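Local coordinates for protein oxidoreductase, Gfo/Idh/MocA family (Pseudomonas syringae pv. tomato, PDB 3DTY) that probably catalyses a nicotinamide-cofactor-dependent oxidation or reduction, as in other Gfo/Idh/MocA enzymes, on a substrate not yet established, and binds magnesium, at residues V113-L118 and G140-Y145; N136-V141 and V359-I364. One frame throughout, in Å; residues are numbered along the deposited sequence.

Interaction 1. Residues V113-L118 and G140-Y145; sequences VCEKPL and GVTYGY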
loop_
_atom_site.group_PDB
_atom_site.type_symbol
_atom_site.label_atom_id
_atom_site.label_comp_id
_atom_site.label_asym_id
_atom_site.label_seq_id
_atom_site.Cartn_x
_atom_site.Cartn_y
_atom_site.Cartn_z
ATOM N N VAL A 113 -29.573 14.698 19.223
ATOM C CA VAL A 113 -28.475 14.102 18.479
ATOM C C VAL A 113 -28.789 12.631 18.694
ATOM O O VAL A 113 -28.687 12.131 19.807
ATOM C CB VAL A 113 -27.103 14.439 19.064
ATOM C CG1 VAL A 113 -26.038 13.603 18.372
ATOM C CG2 VAL A 113 -26.806 15.917 18.864
ATOM N N CYS A 114 -29.216 11.960 17.631
ATOM C CA CYS A 114 -29.598 10.563 17.725
ATOM C C CYS A 114 -28.614 9.627 17.053
ATOM O O CYS A 114 -28.155 9.878 15.937
ATOM C CB CYS A 114 -30.989 10.364 17.116
ATOM S SG CYS A 114 -31.728 8.731 17.442
ATOM N N GLU A 115 -28.280 8.551 17.755
ATOM C CA GLU A 115 -27.377 7.549 17.224
ATOM C C GLU A 115 -28.176 6.935 16.086
ATOM O O GLU A 115 -29.363 6.652 16.252
ATOM C CB GLU A 115 -27.078 6.493 18.294
ATOM C CG GLU A 115 -26.209 5.324 17.835
ATOM C CD GLU A 115 -24.800 5.748 17.438
ATOM O OE1 GLU A 115 -24.292 6.728 18.016
ATOM O OE2 GLU A 115 -24.190 5.093 16.563
ATOM N N LYS A 116 -27.565 6.759 14.921
ATOM C CA LYS A 116 -28.320 6.165 13.834
ATOM C C LYS A 116 -28.668 4.732 14.221
ATOM O O LYS A 116 -27.989 4.118 15.043
ATOM C CB LYS A 116 -27.536 6.217 12.508
ATOM C CG LYS A 116 -26.024 6.204 12.632
ATOM C CD LYS A 116 -25.485 4.805 12.831
ATOM C CE LYS A 116 -25.688 3.963 11.579
ATOM N NZ LYS A 116 -25.201 2.581 11.793
ATOM N N PRO A 117 -29.782 4.210 13.690
ATOM C CA PRO A 117 -30.638 4.953 12.766
ATOM C C PRO A 117 -31.588 5.859 13.537
ATOM O O PRO A 117 -31.748 5.723 14.749
ATOM C CB PRO A 117 -31.374 3.849 12.029
ATOM C CG PRO A 117 -31.614 2.862 13.131
ATOM C CD PRO A 117 -30.265 2.825 13.847
ATOM N N LEU A 118 -32.213 6.786 12.824
ATOM C CA LEU A 118 -33.159 7.711 13.427
ATOM C C LEU A 118 -34.384 6.943 13.914
ATOM O O LEU A 118 -34.941 7.230 14.973
ATOM C CB LEU A 118 -33.585 8.746 12.395
ATOM C CG LEU A 118 -34.599 9.765 12.893
ATOM C CD1 LEU A 118 -33.984 10.595 14.008
ATOM C CD2 LEU A 118 -35.028 10.644 11.733
ATOM N N GLY A 140 -29.745 15.825 14.927
ATOM C CA GLY A 140 -28.539 15.363 14.275
ATOM C C GLY A 140 -28.481 13.853 14.374
ATOM O O GLY A 140 -28.976 13.280 15.343
ATOM N N VAL A 141 -27.903 13.214 13.362
ATOM C CA VAL A 141 -27.765 11.764 13.330
ATOM C C VAL A 141 -26.269 11.499 13.186
ATOM O O VAL A 141 -25.587 12.171 12.409
ATOM C CB VAL A 141 -28.523 11.158 12.141
ATOM C CG1 VAL A 141 -28.416 9.637 12.182
ATOM C CG2 VAL A 141 -29.987 11.599 12.182
ATOM N N THR A 142 -25.773 10.510 13.922
ATOM C CA THR A 142 -24.349 10.200 13.951
ATOM C C THR A 142 -23.649 9.461 12.813
ATOM O O THR A 142 -23.147 8.352 13.001
ATOM C CB THR A 142 -24.007 9.480 15.265
ATOM O OG1 THR A 142 -24.804 8.294 15.387
ATOM C CG2 THR A 142 -24.296 10.401 16.443
ATOM N N TYR A 143 -23.615 10.080 11.639
ATOM C CA TYR A 143 -22.905 9.513 10.494
ATOM C C TYR A 143 -21.550 10.218 10.637
ATOM O O TYR A 143 -21.168 11.050 9.819
ATOM C CB TYR A 143 -23.594 9.899 9.177
ATOM C CG TYR A 143 -24.956 9.257 8.964
ATOM C CD1 TYR A 143 -25.102 7.869 8.944
ATOM C CD2 TYR A 143 -26.099 10.039 8.780
ATOM C CE1 TYR A 143 -26.351 7.274 8.748
ATOM C CE2 TYR A 143 -27.355 9.452 8.579
ATOM C CZ TYR A 143 -27.471 8.070 8.567
ATOM O OH TYR A 143 -28.706 7.482 8.381
ATOM N N GLY A 144 -20.858 9.876 11.720
ATOM C CA GLY A 144 -19.588 10.486 12.069
ATOM C C GLY A 144 -18.384 10.394 11.160
ATOM O O GLY A 144 -17.414 11.117 11.376
ATOM N N TYR A 145 -18.412 9.508 10.169
ATOM C CA TYR A 145 -17.278 9.394 9.261
ATOM C C TYR A 145 -17.191 10.668 8.431
ATOM O O TYR A 145 -16.123 11.030 7.938
ATOM C CB TYR A 145 -17.441 8.160 8.375
ATOM C CG TYR A 145 -17.372 6.873 9.176
ATOM C CD1 TYR A 145 -16.156 6.413 9.678
ATOM C CD2 TYR A 145 -18.529 6.156 9.490
ATOM C CE1 TYR A 145 -16.088 5.284 10.468
ATOM C CE2 TYR A 145 -18.474 5.020 10.286
ATOM C CZ TYR A 145 -17.249 4.593 10.770
ATOM O OH TYR A 145 -17.177 3.485 11.561
HETATM O O HOH W 1 -22.884 5.999 14.541
HETATM O O HOH W 2 -31.277 7.789 9.864
#

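Interaction 2. Residues N136-V141 and V359-I364; sequences NRIVGV and VRYPGI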
loop_
_atom_site.group_PDB
_atom_site.type_symbol
_atom_site.label_atom_id
_atom_site.label_comp_id
_atom_site.label_asym_id
_atom_site.label_seq_id
_atom_site.Cartn_x
_atom_site.Cartn_y
_atom_site.Cartn_z
ATOM N N ASN A 136 -38.967 23.728 16.169
ATOM C CA ASN A 136 -37.739 24.414 15.782
ATOM C C ASN A 136 -36.509 23.929 16.556
ATOM O O ASN A 136 -35.790 24.723 17.158
ATOM C CB ASN A 136 -37.908 25.925 15.977
ATOM C CG ASN A 136 -36.756 26.716 15.390
ATOM O OD1 ASN A 136 -36.433 26.576 14.211
ATOM N ND2 ASN A 136 -36.126 27.552 16.212
ATOM N N ARG A 137 -36.279 22.619 16.535
ATOM C CA ARG A 137 -35.137 22.004 17.215
ATOM C C ARG A 137 -34.485 21.047 16.230
ATOM O O ARG A 137 -35.182 20.379 15.470
ATOM C CB ARG A 137 -35.603 21.236 18.458
ATOM C CG ARG A 137 -36.037 22.130 19.603
ATOM C CD ARG A 137 -34.842 22.885 20.174
ATOM N NE ARG A 137 -35.234 23.768 21.264
ATOM C CZ ARG A 137 -35.835 24.939 21.095
ATOM N NH1 ARG A 137 -36.104 25.373 19.871
ATOM N NH2 ARG A 137 -36.182 25.667 22.152
ATOM N N ILE A 138 -33.157 20.974 16.235
ATOM C CA ILE A 138 -32.479 20.091 15.295
ATOM C C ILE A 138 -32.487 18.635 15.746
ATOM O O ILE A 138 -32.742 18.321 16.916
ATOM C CB ILE A 138 -30.989 20.492 15.058
ATOM C CG1 ILE A 138 -30.119 19.994 16.215
ATOM C CG2 ILE A 138 -30.853 22.004 14.937
ATOM C CD1 ILE A 138 -28.632 19.913 15.870
ATOM N N VAL A 139 -32.206 17.758 14.790
ATOM C CA VAL A 139 -32.107 16.328 15.028
ATOM C C VAL A 139 -30.887 15.850 14.254
ATOM O O VAL A 139 -30.966 15.543 13.063
ATOM C CB VAL A 139 -33.349 15.558 14.532
ATOM C CG1 VAL A 139 -33.124 14.067 14.703
ATOM C CG2 VAL A 139 -34.589 15.989 15.317
ATOM N N GLY A 140 -29.745 15.825 14.927
ATOM C CA GLY A 140 -28.539 15.363 14.275
ATOM C C GLY A 140 -28.481 13.853 14.374
ATOM O O GLY A 140 -28.976 13.280 15.343
ATOM N N VAL A 141 -27.903 13.214 13.362
ATOM C CA VAL A 141 -27.765 11.764 13.330
ATOM C C VAL A 141 -26.269 11.499 13.186
ATOM O O VAL A 141 -25.587 12.171 12.409
ATOM C CB VAL A 141 -28.523 11.158 12.141
ATOM C CG1 VAL A 141 -28.416 9.637 12.182
ATOM C CG2 VAL A 141 -29.987 11.599 12.182
ATOM N N VAL A 359 -24.260 25.390 7.542
ATOM C CA VAL A 359 -23.701 24.336 8.386
ATOM C C VAL A 359 -23.970 22.971 7.758
ATOM O O VAL A 359 -25.108 22.497 7.745
ATOM C CB VAL A 359 -24.318 24.358 9.801
ATOM C CG1 VAL A 359 -23.701 23.263 10.657
ATOM C CG2 VAL A 359 -24.108 25.720 10.436
ATOM N N ARG A 360 -22.917 22.349 7.234
ATOM C CA ARG A 360 -23.024 21.041 6.591
ATOM C C ARG A 360 -22.950 19.956 7.656
ATOM O O ARG A 360 -21.872 19.656 8.171
ATOM C CB ARG A 360 -21.871 20.854 5.606
ATOM C CG ARG A 360 -22.248 20.279 4.249
ATOM C CD ARG A 360 -20.999 20.148 3.378
ATOM N NE ARG A 360 -20.115 21.301 3.545
ATOM C CZ ARG A 360 -20.264 22.468 2.926
ATOM N NH1 ARG A 360 -21.265 22.654 2.073
ATOM N NH2 ARG A 360 -19.422 23.460 3.185
ATOM N N TYR A 361 -24.090 19.365 7.986
ATOM C CA TYR A 361 -24.120 18.326 9.004
ATOM C C TYR A 361 -25.255 17.353 8.731
ATOM O O TYR A 361 -26.230 17.692 8.057
ATOM C CB TYR A 361 -24.324 18.951 10.387
ATOM C CG TYR A 361 -25.746 19.393 10.665
ATOM C CD1 TYR A 361 -26.558 18.684 11.553
ATOM C CD2 TYR A 361 -26.289 20.514 10.029
ATOM C CE1 TYR A 361 -27.876 19.078 11.802
ATOM C CE2 TYR A 361 -27.604 20.915 10.269
ATOM C CZ TYR A 361 -28.390 20.190 11.157
ATOM O OH TYR A 361 -29.693 20.570 11.382
ATOM N N PRO A 362 -25.136 16.122 9.245
ATOM C CA PRO A 362 -26.193 15.135 9.035
ATOM C C PRO A 362 -27.347 15.485 9.973
ATOM O O PRO A 362 -27.304 15.161 11.162
ATOM C CB PRO A 362 -25.517 13.822 9.408
ATOM C CG PRO A 362 -24.563 14.233 10.492
ATOM C CD PRO A 362 -23.987 15.533 9.957
ATOM N N GLY A 363 -28.360 16.165 9.433
ATOM C CA GLY A 363 -29.513 16.561 10.225
ATOM C C GLY A 363 -30.755 15.727 9.946
ATOM O O GLY A 363 -30.659 14.629 9.395
ATOM N N ILE A 364 -31.925 16.246 10.314
ATOM C CA ILE A 364 -33.176 15.523 10.118
ATOM C C ILE A 364 -33.356 14.977 8.695
ATOM O O ILE A 364 -33.816 13.853 8.513
ATOM C CB ILE A 364 -34.408 16.401 10.493
ATOM C CG1 ILE A 364 -35.675 15.545 10.477
ATOM C CG2 ILE A 364 -34.551 17.579 9.531
ATOM C CD1 ILE A 364 -35.622 14.390 11.465
HETATM O O HOH W 3 -32.041 18.878 11.852
#

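Interaction 1. Residues V113-L118 and G140-Y145
T142 sets its hydroxyl between E115 and K116, and two of the four direct hydrogen bonds turn on that one oxygen. Its chi1 of 57° puts OG1 between the backbone N and the carbonyl carbon, facing the turn after V113-C114. There OG1 accepts from K116 N at 3.2 Å and donates a weak bond to E115 OE1 at 3.1 Å; the E115 and T142 side chains cross at about a right angle. OE1 has its stronger partner in H30, while OE2 takes a bond from water 1, which also donates to T142 O. On the other branch, T142 CG2 meets V113 CG1 at 4.1 Å.

K116 starts out toward V141, its CB 3.5 Å from V141 CG1, and its CG lies obliquely to the Y143 ring, 4.0 Å from CE1. Bends at chi2 and chi3 then carry the amine off to the carbonyl of D206. Y143 OH shares water 2 with L118 N, just past the cis peptide that precedes P117.

Behind these side chains the strands run parallel: C114 N bonds to G140 O at 2.7 Å, nearly straight at 166°, and T142 N to C114 O. This is the edge of a Rossmann-fold sheet, where helix 122-134 connects the neighbouring strands 111-114 and 139-141 in a beta-alpha-beta unit and both strands release their chains into loops at the C-terminal ends.

Interaction 2. Residues N136-V141 and V359-I364
V141 N and P362 O make the one direct hydrogen bond between 136-141 and 359-364, 3.0 Å long with an angle of 163° at the hydrogen. The same P362 oxygen receives a CA-H...O contact from G140 CA at 3.4 Å, so two successive residues of the strand close on a single carbonyl. A second such contact runs the other way, from G363 CA to V139 O.

Water carries the rest of the polar traffic. Water 3 accepts from V139 N and from I364 N, and its third partner is Y361 OH at 2.9 Å, which ties the strand, the tyrosine and the first turn of helix 364-382 to one point. G363 occupies the N-cap position of that helix. Strand 139-141 is the last of the five parallel strands of the Rossmann sheet within this chain, and the loop from the C-terminal part of the chain runs past its outer edge, the touching parts directed 103° apart.

Apolar contacts fill in around this crossing. Y361, with chi1 at 76°, brings its hydroxyl end against I138: OH reaches I138 CB at 3.9 Å, and I138 CD1 sits obliquely to the ring, 4.2 Å from CE1. V359 O lies in the ring plane, at its edge. At the start of the helix the I364 chain ends in CD1, which packs on V139 CB at 4.0 Å, the two side chains crossing obliquely. P362 turns its ring to the V141 carbonyl, with CG 3.0 Å from V141 O, and Y143 and L337 also touch it.

Overall arrangement
Both contacts are buried and use strand 139-141, sharing G140 and V141, with centres about 9 Å apart. Interaction 1 lies nearer the middle of the chain and joins neighbouring strands within the Rossmann sheet; interaction 2 brings in residues more than 200 positions later, on the strand's other edge. Their chemistry follows: paired backbone bonds and a threonine hydroxyl taken up by a backbone N-H and, weakly, a carboxylate in the first, one backbone bond, a three-way water and apolar packing in the second. L118 bridges them, CD1 touching V139 CG1 at 3.6 Å and CD2 reaching I364 CD1, while Y143 leans on P362. A bound magnesium ion lies about 12 Å from the I364 side chain, and N127, a magnesium ligand, about 9 Å from it.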